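Branched-chain-amino-acid aminotransferase (Pseudomonas sp. UW4, PDB 6JIF) catalyses the reversible PLP-dependent transfer of the amino group between branched-chain amino acids and 2-oxo acids. Local coordinates at residues Glu122-Val127 and Leu146-Ile151; Phe255-Ser260 and Ser271-Ala276. All blocks are in the same frame, centred on the assembly; numbering follows the deposited sequence.

Overall arrangement
Running from the N terminus, the chain first closes contact 1, where strand 143-153 comes back against helix 117-130 after a link of 18 residues between the two segments. Contact 2 closes a shorter loop of 10 residues, bringing helix 267-278 back over strand 255-258. The two loops follow in series, without nesting or crossing. Contact 1 ties a helix to the antiparallel sheet that includes strands 41-47, 76-85 and 164-174; contact 2 packs a helix on the mixed sheet, within a beta-alpha-beta unit completed by strand 284-287. They sit on opposite sides of the chain's centre, their own centres 27 Å apart and their nearest atoms about 15 Å apart.

Contact 1: Glu122-Val127 and Leu146-Ile151; sequences EACKAV and LRPFVI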
# COMPACT_ATOMS: atom_id res chain seq x y z
N GLU B 122 15.21 -6.99 -22.02
CA GLU B 122 14.97 -6.57 -23.40
C GLU B 122 14.01 -5.39 -23.46
O GLU B 122 14.19 -4.48 -24.28
CB GLU B 122 14.43 -7.73 -24.25
CG GLU B 122 15.48 -8.76 -24.60
CD GLU B 122 16.77 -8.18 -25.20
OE1 GLU B 122 16.74 -7.25 -26.04
OE2 GLU B 122 17.84 -8.70 -24.82
N ALA B 123 12.97 -5.38 -22.63
CA ALA B 123 12.06 -4.24 -22.61
C ALA B 123 12.79 -2.98 -22.16
O ALA B 123 12.58 -1.89 -22.72
CB ALA B 123 10.88 -4.50 -21.68
N CYS B 124 13.63 -3.12 -21.14
CA CYS B 124 14.38 -1.95 -20.67
C CYS B 124 15.28 -1.42 -21.76
O CYS B 124 15.35 -0.19 -21.98
CB CYS B 124 15.21 -2.30 -19.45
SG CYS B 124 14.29 -2.64 -17.92
N LYS B 125 16.00 -2.32 -22.45
CA LYS B 125 16.90 -1.91 -23.53
C LYS B 125 16.13 -1.23 -24.65
O LYS B 125 16.59 -0.21 -25.18
CB LYS B 125 17.68 -3.11 -24.07
CG LYS B 125 18.69 -3.69 -23.09
CD LYS B 125 19.39 -4.88 -23.65
CE LYS B 125 20.47 -4.48 -24.64
NZ LYS B 125 20.94 -5.75 -25.21
N ALA B 126 14.95 -1.73 -24.99
CA ALA B 126 14.16 -1.09 -26.05
C ALA B 126 13.74 0.31 -25.64
O ALA B 126 13.75 1.22 -26.47
CB ALA B 126 12.93 -1.95 -26.37
N VAL B 127 13.38 0.51 -24.37
CA VAL B 127 13.03 1.87 -23.91
C VAL B 127 14.24 2.81 -23.99
O VAL B 127 14.13 3.97 -24.45
CB VAL B 127 12.45 1.80 -22.49
CG1 VAL B 127 12.32 3.21 -21.88
CG2 VAL B 127 11.10 1.13 -22.53
N LEU B 146 14.98 4.69 -15.62
CA LEU B 146 13.88 3.84 -16.07
C LEU B 146 13.06 3.43 -14.86
O LEU B 146 13.63 2.96 -13.87
CB LEU B 146 14.41 2.59 -16.74
CG LEU B 146 14.65 2.67 -18.24
CD1 LEU B 146 15.67 3.75 -18.47
CD2 LEU B 146 15.17 1.27 -18.74
N ARG B 147 11.72 3.52 -15.01
CA ARG B 147 10.70 3.14 -14.04
C ARG B 147 9.82 2.03 -14.62
O ARG B 147 8.78 2.31 -15.27
CB ARG B 147 9.87 4.37 -13.64
CG ARG B 147 8.64 4.08 -12.75
CD ARG B 147 9.01 3.34 -11.48
NE ARG B 147 9.93 4.12 -10.65
CZ ARG B 147 9.57 4.96 -9.65
NH1 ARG B 147 8.31 5.16 -9.34
NH2 ARG B 147 10.51 5.62 -8.96
N PRO B 148 10.20 0.76 -14.46
CA PRO B 148 9.26 -0.34 -14.74
C PRO B 148 8.29 -0.49 -13.58
O PRO B 148 8.62 -0.19 -12.44
CB PRO B 148 10.13 -1.60 -14.84
CG PRO B 148 11.60 -1.08 -14.91
CD PRO B 148 11.57 0.28 -14.19
N PHE B 149 7.09 -0.99 -13.91
CA PHE B 149 6.09 -1.24 -12.88
C PHE B 149 5.05 -2.22 -13.42
O PHE B 149 4.83 -2.32 -14.62
CB PHE B 149 5.42 0.06 -12.39
CG PHE B 149 4.72 0.89 -13.47
CD1 PHE B 149 5.43 1.65 -14.39
CD2 PHE B 149 3.32 0.96 -13.51
CE1 PHE B 149 4.77 2.42 -15.33
CE2 PHE B 149 2.63 1.73 -14.48
CZ PHE B 149 3.37 2.47 -15.38
N VAL B 150 4.47 -2.96 -12.50
CA VAL B 150 3.41 -3.91 -12.81
C VAL B 150 2.21 -3.54 -11.92
O VAL B 150 2.38 -3.26 -10.73
CB VAL B 150 3.85 -5.35 -12.56
CG1 VAL B 150 2.68 -6.31 -12.89
CG2 VAL B 150 5.06 -5.69 -13.43
N ILE B 151 1.01 -3.50 -12.52
CA ILE B 151 -0.18 -3.06 -11.79
C ILE B 151 -1.38 -3.95 -12.15
O ILE B 151 -1.54 -4.33 -13.31
CB ILE B 151 -0.50 -1.58 -12.08
CG1 ILE B 151 -0.66 -1.31 -13.56
CG2 ILE B 151 0.49 -0.63 -11.38
CD1 ILE B 151 -1.42 0.00 -13.76
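Leu-146 meets Cys-124 and Val-127 where helix 117-130 packs on one face of the antiparallel sheet of this class IV aminotransferase, against strand 143-153. The short axes of the two segments lie 10.0 Å apart and run at 140° to each other. The apolar contacts centre on one methyl: CD2 of Leu-146 lies 3.6 Å from both CB and O of Cys-124. The chi1 of Leu-146, -89°, puts CG beside its own backbone N, and from there the branch reaches toward the helix. CG1 of Val-127 comes to 4.4 Å from CG of Leu-146, one helical turn further on than Cys-124. Met-81 of the adjoining strand 76-85 also packs on Cys-124, Leu-146 and Pro-148. The backbone hydrogen bonds of the strand run within the sheet, where Leu-146 pairs with Met-81 and Arg-147 with Phe-170. Arg-147 NH1 hydrogen-bonds to Tyr-73 OH of the second subunit, which ties this strand to the dimer interface. A looser contact finishes the patch: Cys-124 SG stands 4.3 Å from CG of the Pro-148 ring.

Contact 2: Phe255-Ser260 and Ser271-Ala276; sequences FVTPNS and SLIELA
Phe-255 carries most of this contact, reaching from the start of strand 255-258 to helix 267-278. With CG turned anti to the backbone N (chi1 178°), its ring extends to the helix and meets two successive residues there. CE1 lies 3.8 Å from CG1 of Ile-273, while CZ is 3.9 Å from CB of Leu-272. Both carbons come at the ring obliquely, and each side chain crosses that of Phe-255 at about a right angle. This tight part is wholly apolar and buried. Phe-247 of strand 245-250 also meets the ring, their planes only about 15° apart, and Leu-337 of helix 332-346 packs on Phe-255 as well.

Further along the strand the packing thins to one methyl pair. Thr-257 CG2 touches CD1 of Ile-273 at 3.9 Å, the extended isoleucine chain carrying that methyl across from CG1. The Thr-257 hydroxyl is buried but satisfied, since OG1 hydrogen-bonds to Phe-246 O on the neighbouring strand. Past this pair the two segments diverge: the strand ends at Pro-258, Asn-259 is exposed to solvent, and Ser-260 OG bonds instead to Glu-239 OE2 and Ser-262 N. The short axes, 10.1 Å apart at closest, run at 154° to each other, so the helix returns almost antiparallel to the strand before it. Strand 284-287 then pairs parallel with 255-258, and the three elements form a beta-alpha-beta crossover whose helix lies beside the PLP site, the side chain of Leu-272 about 8 Å from the bound PLP.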
# COMPACT_ATOMS: atom_id res chain seq x y z
N PHE B 255 32.12 -1.84 6.69
CA PHE B 255 30.90 -1.32 6.08
C PHE B 255 29.75 -2.11 6.70
O PHE B 255 29.69 -3.33 6.55
CB PHE B 255 30.96 -1.50 4.57
CG PHE B 255 29.73 -1.05 3.81
CD1 PHE B 255 28.60 -1.89 3.72
CD2 PHE B 255 29.70 0.19 3.16
CE1 PHE B 255 27.47 -1.50 2.98
CE2 PHE B 255 28.59 0.59 2.43
CZ PHE B 255 27.46 -0.26 2.33
N VAL B 256 28.89 -1.43 7.48
CA VAL B 256 27.83 -2.12 8.24
C VAL B 256 26.47 -1.71 7.70
O VAL B 256 26.18 -0.53 7.55
CB VAL B 256 27.96 -1.82 9.74
CG1 VAL B 256 26.93 -2.58 10.51
CG2 VAL B 256 29.36 -2.20 10.21
N THR B 257 25.62 -2.70 7.44
CA THR B 257 24.28 -2.33 6.97
C THR B 257 23.23 -3.26 7.60
O THR B 257 23.51 -4.43 7.90
CB THR B 257 24.27 -2.34 5.42
OG1 THR B 257 23.05 -1.75 4.93
CG2 THR B 257 24.43 -3.77 4.87
N PRO B 258 22.01 -2.74 7.85
CA PRO B 258 20.98 -3.56 8.51
C PRO B 258 20.56 -4.78 7.72
O PRO B 258 20.53 -4.78 6.49
CB PRO B 258 19.78 -2.60 8.65
CG PRO B 258 20.46 -1.20 8.81
CD PRO B 258 21.61 -1.33 7.79
N ASN B 259 20.21 -5.83 8.47
CA ASN B 259 19.69 -7.07 7.91
C ASN B 259 18.46 -7.43 8.72
O ASN B 259 18.55 -7.54 9.95
CB ASN B 259 20.77 -8.16 8.02
CG ASN B 259 20.34 -9.47 7.43
OD1 ASN B 259 19.47 -9.52 6.59
ND2 ASN B 259 21.00 -10.53 7.83
N SER B 260 17.31 -7.53 8.08
CA SER B 260 16.10 -7.97 8.78
C SER B 260 15.07 -8.32 7.72
O SER B 260 15.18 -7.88 6.56
CB SER B 260 15.56 -6.87 9.70
OG SER B 260 14.50 -6.16 9.10
N SER B 271 25.51 -3.59 -4.53
CA SER B 271 26.65 -3.17 -5.32
C SER B 271 27.77 -2.66 -4.43
O SER B 271 28.95 -2.94 -4.67
CB SER B 271 26.20 -2.12 -6.34
OG SER B 271 25.28 -2.71 -7.28
N LEU B 272 27.43 -1.82 -3.45
CA LEU B 272 28.45 -1.31 -2.52
C LEU B 272 29.05 -2.45 -1.70
O LEU B 272 30.26 -2.47 -1.45
CB LEU B 272 27.82 -0.25 -1.60
CG LEU B 272 27.41 1.06 -2.30
CD1 LEU B 272 26.72 2.03 -1.36
CD2 LEU B 272 28.69 1.72 -2.88
N ILE B 273 28.23 -3.43 -1.28
CA ILE B 273 28.78 -4.57 -0.53
C ILE B 273 29.80 -5.31 -1.39
O ILE B 273 30.90 -5.64 -0.93
CB ILE B 273 27.66 -5.49 -0.02
CG1 ILE B 273 26.91 -4.82 1.14
CG2 ILE B 273 28.20 -6.87 0.42
CD1 ILE B 273 25.59 -5.47 1.53
N GLU B 274 29.45 -5.55 -2.66
CA GLU B 274 30.34 -6.29 -3.55
C GLU B 274 31.59 -5.49 -3.88
O GLU B 274 32.70 -6.04 -3.91
CB GLU B 274 29.57 -6.72 -4.81
CG GLU B 274 28.64 -7.92 -4.43
CD GLU B 274 27.52 -8.36 -5.40
OE1 GLU B 274 26.95 -7.57 -6.17
OE2 GLU B 274 27.13 -9.57 -5.29
N LEU B 275 31.47 -4.17 -4.09
CA LEU B 275 32.66 -3.39 -4.40
C LEU B 275 33.54 -3.26 -3.17
O LEU B 275 34.76 -3.33 -3.27
CB LEU B 275 32.31 -2.00 -4.93
CG LEU B 275 31.66 -2.02 -6.33
CD1 LEU B 275 31.07 -0.64 -6.58
CD2 LEU B 275 32.68 -2.42 -7.43
N ALA B 276 32.93 -3.08 -1.99
CA ALA B 276 33.68 -3.03 -0.75
C ALA B 276 34.50 -4.30 -0.58
O ALA B 276 35.68 -4.24 -0.25
CB ALA B 276 32.71 -2.86 0.45